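Local coordinates for protein Abbfa_003403 (Acinetobacter baumannii, PDB 4ZXH) that acts as a four-domain nonribosomal peptide synthetase, probably activating an amino acid, carrying it on a phosphopantetheine arm, condensing it with an acyl partner and releasing the product, at residues 763-768 and 845-850; 876-881 and 934-939; 897-902 and 955-960. One frame throughout, in Å; residues are numbered along the deposited sequence.

Contact 1 of 3, residues 763-768 and 845-850; sequences YGPTET and RLYRTG
Segment 763-768, the end of a strand and the 3-10 turn after it, passes alongside strand 846-855 at side-chain distance, with P765 CA 7.1 Å from T849 CA and T768 CA 7.5 Å from Y847 CA. The ring of Y847 fills the gap. Its CG stands anti to the backbone N (chi1 168°), which sends the ring out from the strand into the turn. E767 lies across one face: its CB sits 3.6 Å from the centroid of the Y847 ring and only 16° off the normal, a CH-pi contact displaced toward the rim. The E767 chain then bends at chi2, so that its carboxylate runs back toward the phenol end of the tyrosine, 27° from the ring plane. That buried carboxylate is satisfied at OE2 by a hydrogen bond with the hydroxyl of Y823. These residues belong to two signature sequences of adenylation domains, the YGPTE and YRTGD core motifs, which in relatives border the nucleotide site. P765 and Y847 run past each other in opposite directions, P765 CG meeting the ring obliquely, 3.7 Å from Y847 CE2; a rigid proline ring suits this place because it offers carbon without needing a polar partner. T768 comes crosswise with its methyl, CG2 lying 3.9 Å from Y847 CD2, while its hydroxyl is hydrogen-bonded to S772. A backbone bond from T768 N to P765 O (3.1 Å) closes the turn. Farther along, the end of Y763 reaches T849, OH to CB 4.2 Å, and the T849 hydroxyl is engaged with the carbonyl of L812 and the amide of D851.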
# COMPACT_ATOMS: atom_id res chain seq x y z
N TYR A 763 -7.24 -28.24 -4.73
CA TYR A 763 -5.84 -28.21 -4.28
C TYR A 763 -5.34 -29.56 -3.77
O TYR A 763 -6.12 -30.39 -3.26
CB TYR A 763 -5.66 -27.14 -3.17
CG TYR A 763 -4.37 -27.27 -2.37
CD1 TYR A 763 -3.22 -26.60 -2.77
CD2 TYR A 763 -4.31 -28.06 -1.22
CE1 TYR A 763 -2.03 -26.73 -2.05
CE2 TYR A 763 -3.12 -28.19 -0.50
CZ TYR A 763 -1.99 -27.52 -0.92
OH TYR A 763 -0.82 -27.64 -0.21
N GLY A 764 -4.04 -29.77 -3.91
CA GLY A 764 -3.40 -30.94 -3.34
C GLY A 764 -2.05 -31.18 -3.99
O GLY A 764 -1.90 -30.96 -5.16
N PRO A 765 -1.06 -31.59 -3.20
CA PRO A 765 0.23 -31.99 -3.75
C PRO A 765 0.13 -33.37 -4.37
O PRO A 765 -0.74 -34.14 -3.96
CB PRO A 765 1.14 -32.02 -2.52
CG PRO A 765 0.21 -32.34 -1.40
CD PRO A 765 -1.08 -31.63 -1.73
N THR A 766 1.00 -33.68 -5.33
CA THR A 766 1.06 -34.99 -5.96
C THR A 766 1.20 -36.11 -4.91
O THR A 766 0.72 -37.23 -5.10
CB THR A 766 2.24 -35.06 -6.98
OG1 THR A 766 2.02 -34.13 -8.05
CG2 THR A 766 2.38 -36.46 -7.58
N GLU A 767 1.84 -35.79 -3.78
CA GLU A 767 2.10 -36.77 -2.72
C GLU A 767 0.86 -37.20 -1.94
O GLU A 767 0.93 -38.14 -1.15
CB GLU A 767 3.14 -36.21 -1.75
CG GLU A 767 4.57 -36.12 -2.30
CD GLU A 767 4.85 -34.83 -3.08
OE1 GLU A 767 3.88 -34.20 -3.58
OE2 GLU A 767 6.04 -34.44 -3.20
N THR A 768 -0.28 -36.55 -2.13
CA THR A 768 -1.49 -36.98 -1.42
C THR A 768 -2.62 -37.27 -2.40
O THR A 768 -3.79 -37.28 -2.02
CB THR A 768 -1.96 -35.95 -0.36
OG1 THR A 768 -2.10 -34.66 -0.96
CG2 THR A 768 -0.95 -35.87 0.77
N ARG A 845 -0.12 -41.56 9.86
CA ARG A 845 0.90 -41.08 8.95
C ARG A 845 0.45 -39.77 8.30
O ARG A 845 -0.71 -39.63 7.90
CB ARG A 845 1.20 -42.15 7.91
CG ARG A 845 2.47 -41.97 7.11
CD ARG A 845 2.79 -43.27 6.41
NE ARG A 845 3.96 -43.20 5.53
CZ ARG A 845 3.88 -43.22 4.20
NH1 ARG A 845 2.70 -43.30 3.59
NH2 ARG A 845 5.00 -43.18 3.48
N LEU A 846 1.37 -38.81 8.21
CA LEU A 846 1.09 -37.49 7.65
C LEU A 846 2.13 -37.06 6.63
O LEU A 846 3.27 -37.53 6.65
CB LEU A 846 1.03 -36.41 8.73
CG LEU A 846 0.17 -36.57 9.97
CD1 LEU A 846 0.39 -35.36 10.88
CD2 LEU A 846 -1.27 -36.70 9.57
N TYR A 847 1.74 -36.15 5.75
CA TYR A 847 2.64 -35.64 4.73
C TYR A 847 2.89 -34.16 4.91
O TYR A 847 1.96 -33.38 5.11
CB TYR A 847 2.10 -35.91 3.32
CG TYR A 847 2.89 -35.14 2.27
CD1 TYR A 847 4.20 -35.51 1.94
CD2 TYR A 847 2.33 -34.04 1.63
CE1 TYR A 847 4.93 -34.79 0.99
CE2 TYR A 847 3.05 -33.32 0.68
CZ TYR A 847 4.34 -33.71 0.36
OH TYR A 847 5.04 -32.99 -0.58
N ARG A 848 4.16 -33.79 4.83
CA ARG A 848 4.62 -32.42 5.02
C ARG A 848 4.70 -31.67 3.68
O ARG A 848 5.56 -31.97 2.82
CB ARG A 848 5.98 -32.47 5.72
CG ARG A 848 6.64 -31.16 5.90
CD ARG A 848 7.94 -31.32 6.65
NE ARG A 848 8.26 -30.05 7.30
CZ ARG A 848 9.15 -29.93 8.28
NH1 ARG A 848 9.81 -31.01 8.70
NH2 ARG A 848 9.37 -28.74 8.82
N THR A 849 3.82 -30.69 3.49
CA THR A 849 3.64 -30.09 2.17
C THR A 849 4.56 -28.94 1.82
O THR A 849 4.65 -28.56 0.66
CB THR A 849 2.23 -29.57 2.00
OG1 THR A 849 2.06 -28.45 2.88
CG2 THR A 849 1.22 -30.65 2.33
N GLY A 850 5.21 -28.34 2.80
CA GLY A 850 6.08 -27.22 2.50
C GLY A 850 5.32 -25.99 2.06
O GLY A 850 5.93 -25.00 1.65

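Contact 2 of 3, residues 876-881 and 934-939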
# COMPACT_ATOMS: atom_id res chain seq x y z
N PHE A 876 9.55 -7.02 7.40
CA PHE A 876 8.11 -7.28 7.40
C PHE A 876 7.75 -8.13 6.19
O PHE A 876 8.58 -8.33 5.31
CB PHE A 876 7.30 -5.98 7.37
CG PHE A 876 7.66 -5.06 6.24
CD1 PHE A 876 7.00 -5.13 5.03
CD2 PHE A 876 8.67 -4.11 6.41
CE1 PHE A 876 7.35 -4.27 4.01
CE2 PHE A 876 9.02 -3.25 5.38
CZ PHE A 876 8.36 -3.33 4.19
N ARG A 877 6.53 -8.63 6.13
CA ARG A 877 6.17 -9.53 5.04
C ARG A 877 5.12 -8.89 4.13
O ARG A 877 4.38 -8.01 4.54
CB ARG A 877 5.69 -10.87 5.59
CG ARG A 877 4.46 -10.81 6.46
CD ARG A 877 4.06 -12.21 6.92
NE ARG A 877 3.72 -13.06 5.77
CZ ARG A 877 2.53 -13.12 5.19
NH1 ARG A 877 1.53 -12.37 5.65
NH2 ARG A 877 2.34 -13.92 4.15
N ILE A 878 5.08 -9.34 2.88
CA ILE A 878 4.22 -8.77 1.84
C ILE A 878 3.27 -9.84 1.31
O ILE A 878 3.65 -11.00 1.19
CB ILE A 878 5.04 -8.20 0.64
CG1 ILE A 878 6.09 -7.19 1.11
CG2 ILE A 878 4.14 -7.54 -0.38
CD1 ILE A 878 5.53 -5.84 1.37
N GLU A 879 2.04 -9.45 1.01
CA GLU A 879 1.12 -10.31 0.27
C GLU A 879 1.22 -10.02 -1.23
O GLU A 879 0.46 -9.19 -1.75
CB GLU A 879 -0.31 -10.11 0.75
CG GLU A 879 -0.68 -10.97 1.93
CD GLU A 879 -0.55 -12.45 1.63
OE1 GLU A 879 -1.07 -12.90 0.59
OE2 GLU A 879 0.07 -13.17 2.44
N LEU A 880 2.14 -10.69 -1.92
CA LEU A 880 2.44 -10.37 -3.32
C LEU A 880 1.20 -10.30 -4.21
O LEU A 880 1.08 -9.42 -5.06
CB LEU A 880 3.44 -11.38 -3.89
CG LEU A 880 4.81 -11.34 -3.21
CD1 LEU A 880 5.69 -12.50 -3.63
CD2 LEU A 880 5.50 -10.00 -3.49
N GLY A 881 0.26 -11.21 -3.99
CA GLY A 881 -0.94 -11.26 -4.80
C GLY A 881 -1.83 -10.03 -4.74
O GLY A 881 -2.57 -9.75 -5.68
N ALA A 934 2.47 2.42 0.44
CA ALA A 934 3.77 2.74 -0.11
C ALA A 934 4.73 1.56 -0.07
O ALA A 934 5.51 1.37 -0.99
CB ALA A 934 4.35 3.92 0.61
N TYR A 935 4.66 0.76 0.99
CA TYR A 935 5.61 -0.33 1.11
C TYR A 935 5.31 -1.46 0.13
O TYR A 935 6.14 -2.34 -0.06
CB TYR A 935 5.66 -0.87 2.55
CG TYR A 935 4.40 -1.52 3.08
CD1 TYR A 935 3.46 -0.77 3.79
CD2 TYR A 935 4.17 -2.88 2.91
CE1 TYR A 935 2.30 -1.37 4.31
CE2 TYR A 935 3.02 -3.48 3.42
CZ TYR A 935 2.09 -2.72 4.12
OH TYR A 935 0.95 -3.32 4.61
N MET A 936 4.15 -1.42 -0.52
CA MET A 936 3.82 -2.45 -1.50
C MET A 936 4.01 -2.00 -2.97
O MET A 936 3.61 -2.70 -3.90
CB MET A 936 2.39 -2.93 -1.25
CG MET A 936 2.29 -3.67 0.07
SD MET A 936 0.64 -4.16 0.60
CE MET A 936 0.28 -5.46 -0.57
N VAL A 937 4.62 -0.84 -3.17
CA VAL A 937 4.86 -0.33 -4.52
C VAL A 937 6.21 -0.79 -5.05
O VAL A 937 7.24 -0.43 -4.48
CB VAL A 937 4.83 1.19 -4.57
CG1 VAL A 937 5.21 1.66 -5.98
CG2 VAL A 937 3.47 1.70 -4.15
N PRO A 938 6.21 -1.57 -6.15
CA PRO A 938 7.43 -2.17 -6.71
C PRO A 938 8.49 -1.16 -7.06
O PRO A 938 8.17 -0.04 -7.46
CB PRO A 938 6.92 -2.89 -7.96
CG PRO A 938 5.52 -3.24 -7.63
CD PRO A 938 5.01 -2.05 -6.84
N SER A 939 9.75 -1.56 -6.92
CA SER A 939 10.88 -0.71 -7.28
C SER A 939 11.27 -0.88 -8.75
O SER A 939 12.08 -0.11 -9.25
CB SER A 939 12.09 -1.02 -6.40
OG SER A 939 11.70 -1.18 -5.05
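F876 and Y935 bring their rings together obliquely, the planes steeply inclined at 80° and the centroids 5.4 Å apart. The closest carbons are F876 CE1 and Y935 CD2, 3.6 Å apart, and F876 CZ also nears the CB of the tyrosine, so the phenylalanine leans on the root of the Y935 side chain as well as on its ring. Beside this pair I878 works as a wedge. Its terminal methyl CD1 lies in the plane of the Y935 ring, at the edge, 3.6 Å from Y935 CD2, and it is at the edge of the F876 ring too. The ethyl arm of isoleucine ends in an apolar methyl, which suits the corner between the two ring edges. M936, next to Y935 in the 934-936 3-10 turn, brings its thioether chain to the same isoleucine: CG packs 4.1 Å from I878 CD1, and the bend at chi3 (71°) turns the methyl so that CE rests 3.9 Å from the carbonyl O of E879. Away from these carbons, R877 NH2 and E879 OE2 form a salt bridge of 2.9 Å within the 876-881 segment, although the arginine is poorly ordered; H864 is a second partner of the glutamate. The Y935 hydroxyl is hydrogen-bonded to R221 and the Y935 backbone N to D347, both in the condensation-domain part of the chain, while F876 touches H211 and V212 there. The FRIELG sequence, part of one adenylation-domain core motif, thus meets AYMVP, part of the next, within the small C-terminal subdomain of an adenylation domain, on a side that faces the condensation domain.

Contact 3 of 3, residues 897-902 and 955-960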
# COMPACT_ATOMS: atom_id res chain seq x y z
N VAL A 897 3.02 -10.56 -12.41
CA VAL A 897 3.65 -11.38 -11.40
C VAL A 897 4.61 -10.48 -10.64
O VAL A 897 5.35 -9.70 -11.25
CB VAL A 897 4.40 -12.58 -12.03
CG1 VAL A 897 5.44 -13.14 -11.07
CG2 VAL A 897 3.44 -13.66 -12.45
N VAL A 898 4.58 -10.56 -9.32
CA VAL A 898 5.44 -9.72 -8.50
C VAL A 898 6.33 -10.62 -7.66
O VAL A 898 5.84 -11.55 -7.01
CB VAL A 898 4.61 -8.79 -7.58
CG1 VAL A 898 5.52 -7.95 -6.72
CG2 VAL A 898 3.71 -7.90 -8.40
N LEU A 899 7.63 -10.37 -7.69
CA LEU A 899 8.56 -11.17 -6.88
C LEU A 899 9.40 -10.29 -5.98
O LEU A 899 9.57 -9.08 -6.24
CB LEU A 899 9.50 -12.02 -7.76
CG LEU A 899 8.88 -12.89 -8.87
CD1 LEU A 899 9.98 -13.59 -9.69
CD2 LEU A 899 7.89 -13.89 -8.31
N VAL A 900 9.94 -10.89 -4.93
CA VAL A 900 10.95 -10.22 -4.14
C VAL A 900 12.32 -10.67 -4.65
O VAL A 900 12.53 -11.87 -4.86
CB VAL A 900 10.80 -10.53 -2.63
CG1 VAL A 900 11.93 -9.90 -1.84
CG2 VAL A 900 9.44 -10.05 -2.12
N LYS A 901 13.23 -9.72 -4.87
CA LYS A 901 14.61 -10.05 -5.28
C LYS A 901 15.62 -9.37 -4.36
O LYS A 901 15.31 -8.35 -3.75
CB LYS A 901 14.88 -9.65 -6.72
CG LYS A 901 14.05 -10.38 -7.76
CD LYS A 901 14.45 -11.84 -7.94
CE LYS A 901 13.60 -12.48 -9.03
NZ LYS A 901 13.97 -13.88 -9.33
N THR A 902 16.82 -9.95 -4.28
CA THR A 902 17.89 -9.41 -3.43
C THR A 902 18.80 -8.45 -4.21
O THR A 902 18.96 -8.61 -5.43
CB THR A 902 18.70 -10.56 -2.82
OG1 THR A 902 17.82 -11.46 -2.14
CG2 THR A 902 19.74 -10.04 -1.82
N LEU A 955 2.94 -21.05 -13.84
CA LEU A 955 3.95 -20.00 -13.96
C LEU A 955 5.28 -20.47 -13.40
O LEU A 955 5.37 -20.98 -12.27
CB LEU A 955 3.50 -18.73 -13.22
CG LEU A 955 2.33 -17.94 -13.80
CD1 LEU A 955 1.90 -16.89 -12.80
CD2 LEU A 955 2.72 -17.30 -15.10
N ASP A 956 6.33 -20.30 -14.20
CA ASP A 956 7.66 -20.72 -13.81
C ASP A 956 8.47 -19.57 -13.18
O ASP A 956 9.42 -19.07 -13.79
CB ASP A 956 8.39 -21.29 -15.01
CG ASP A 956 9.64 -22.07 -14.63
OD1 ASP A 956 9.87 -22.24 -13.40
OD2 ASP A 956 10.39 -22.50 -15.55
N ARG A 957 8.08 -19.17 -11.97
CA ARG A 957 8.68 -18.02 -11.29
C ARG A 957 10.23 -18.00 -11.25
O ARG A 957 10.84 -16.93 -11.35
CB ARG A 957 8.11 -17.91 -9.86
CG ARG A 957 6.66 -17.38 -9.83
CD ARG A 957 6.10 -17.28 -8.43
NE ARG A 957 4.76 -16.71 -8.39
CZ ARG A 957 3.66 -17.34 -8.81
NH1 ARG A 957 3.74 -18.56 -9.32
NH2 ARG A 957 2.47 -16.73 -8.72
N LYS A 958 10.86 -19.17 -11.12
CA LYS A 958 12.33 -19.23 -11.13
C LYS A 958 12.94 -18.76 -12.47
O LYS A 958 14.12 -18.38 -12.53
CB LYS A 958 12.80 -20.66 -10.81
N ALA A 959 12.13 -18.74 -13.52
CA ALA A 959 12.63 -18.48 -14.87
C ALA A 959 12.39 -17.05 -15.40
O ALA A 959 12.77 -16.74 -16.54
CB ALA A 959 12.02 -19.46 -15.82
N PHE A 960 11.74 -16.20 -14.60
CA PHE A 960 11.65 -14.78 -14.96
C PHE A 960 13.05 -14.14 -14.95
O PHE A 960 13.89 -14.48 -14.13
CB PHE A 960 10.72 -14.04 -14.00
CG PHE A 960 9.26 -14.33 -14.23
CD1 PHE A 960 8.78 -15.62 -14.17
CD2 PHE A 960 8.37 -13.31 -14.51
CE1 PHE A 960 7.44 -15.89 -14.39
CE2 PHE A 960 7.03 -13.57 -14.72
CZ PHE A 960 6.57 -14.85 -14.66
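V897 meets L955 and F960 through apolar contacts, which carry most of this meeting. Its CB bond points toward 955-960 and its methyls are divided: CG2 lies 3.6 Å from L955 CD1, the two side chains sliding past each other, and CG1 is near F960 CE2. The valine approaches CE2 and CZ of F960 obliquely, its CB 3.9 Å from F960 CE2. Beta-branched valine suits a strand, and here CB and both methyls all come near the ring. L899 packs mainly on R957: CD2 lies 3.8 Å from R957 CD, and CD1 rests 3.8 Å from R957 O, with F960 CB farther off. R957 contributes its aliphatic stem, extended from CG to NE; beyond it, NH1 makes a long, weak ion pair with E742. Among polar links, a bond of 2.7 Å from A959 N to D956 O shapes the short 3-10 turn, and the amide of L955 is hydrogen-bonded to E742. LDR belongs to the last core motif of adenylation domains. In the fold, strand 893-903 edges a three-stranded sheet and pairs with strand 907-916; F960 packs edge-to-face on Y913 of that strand, whereas V898 turns to the other side of the sheet, against helix 880-888.

All three contacts are mostly buried and none relies on a clear hydrogen bond across its segments. Contact 1 stands apart, its centre 29 Å from that of contact 2 and 24 Å from that of contact 3, and is built around one tyrosine ring, with a glutamate over its face and proline and threonine beside it. Contacts 2 and 3 are neighbours in the C-terminal subdomain, with centres 14 Å apart and alternating segments; they touch where L880 CD1 packs 3.5 Å from V898 O. Contact 2 joins a loop leading into helix 880-888 and a 3-10 turn through rings and a thioether beside the condensation domain, whereas contact 3 lays aliphatic strand residues against a 3-10 turn.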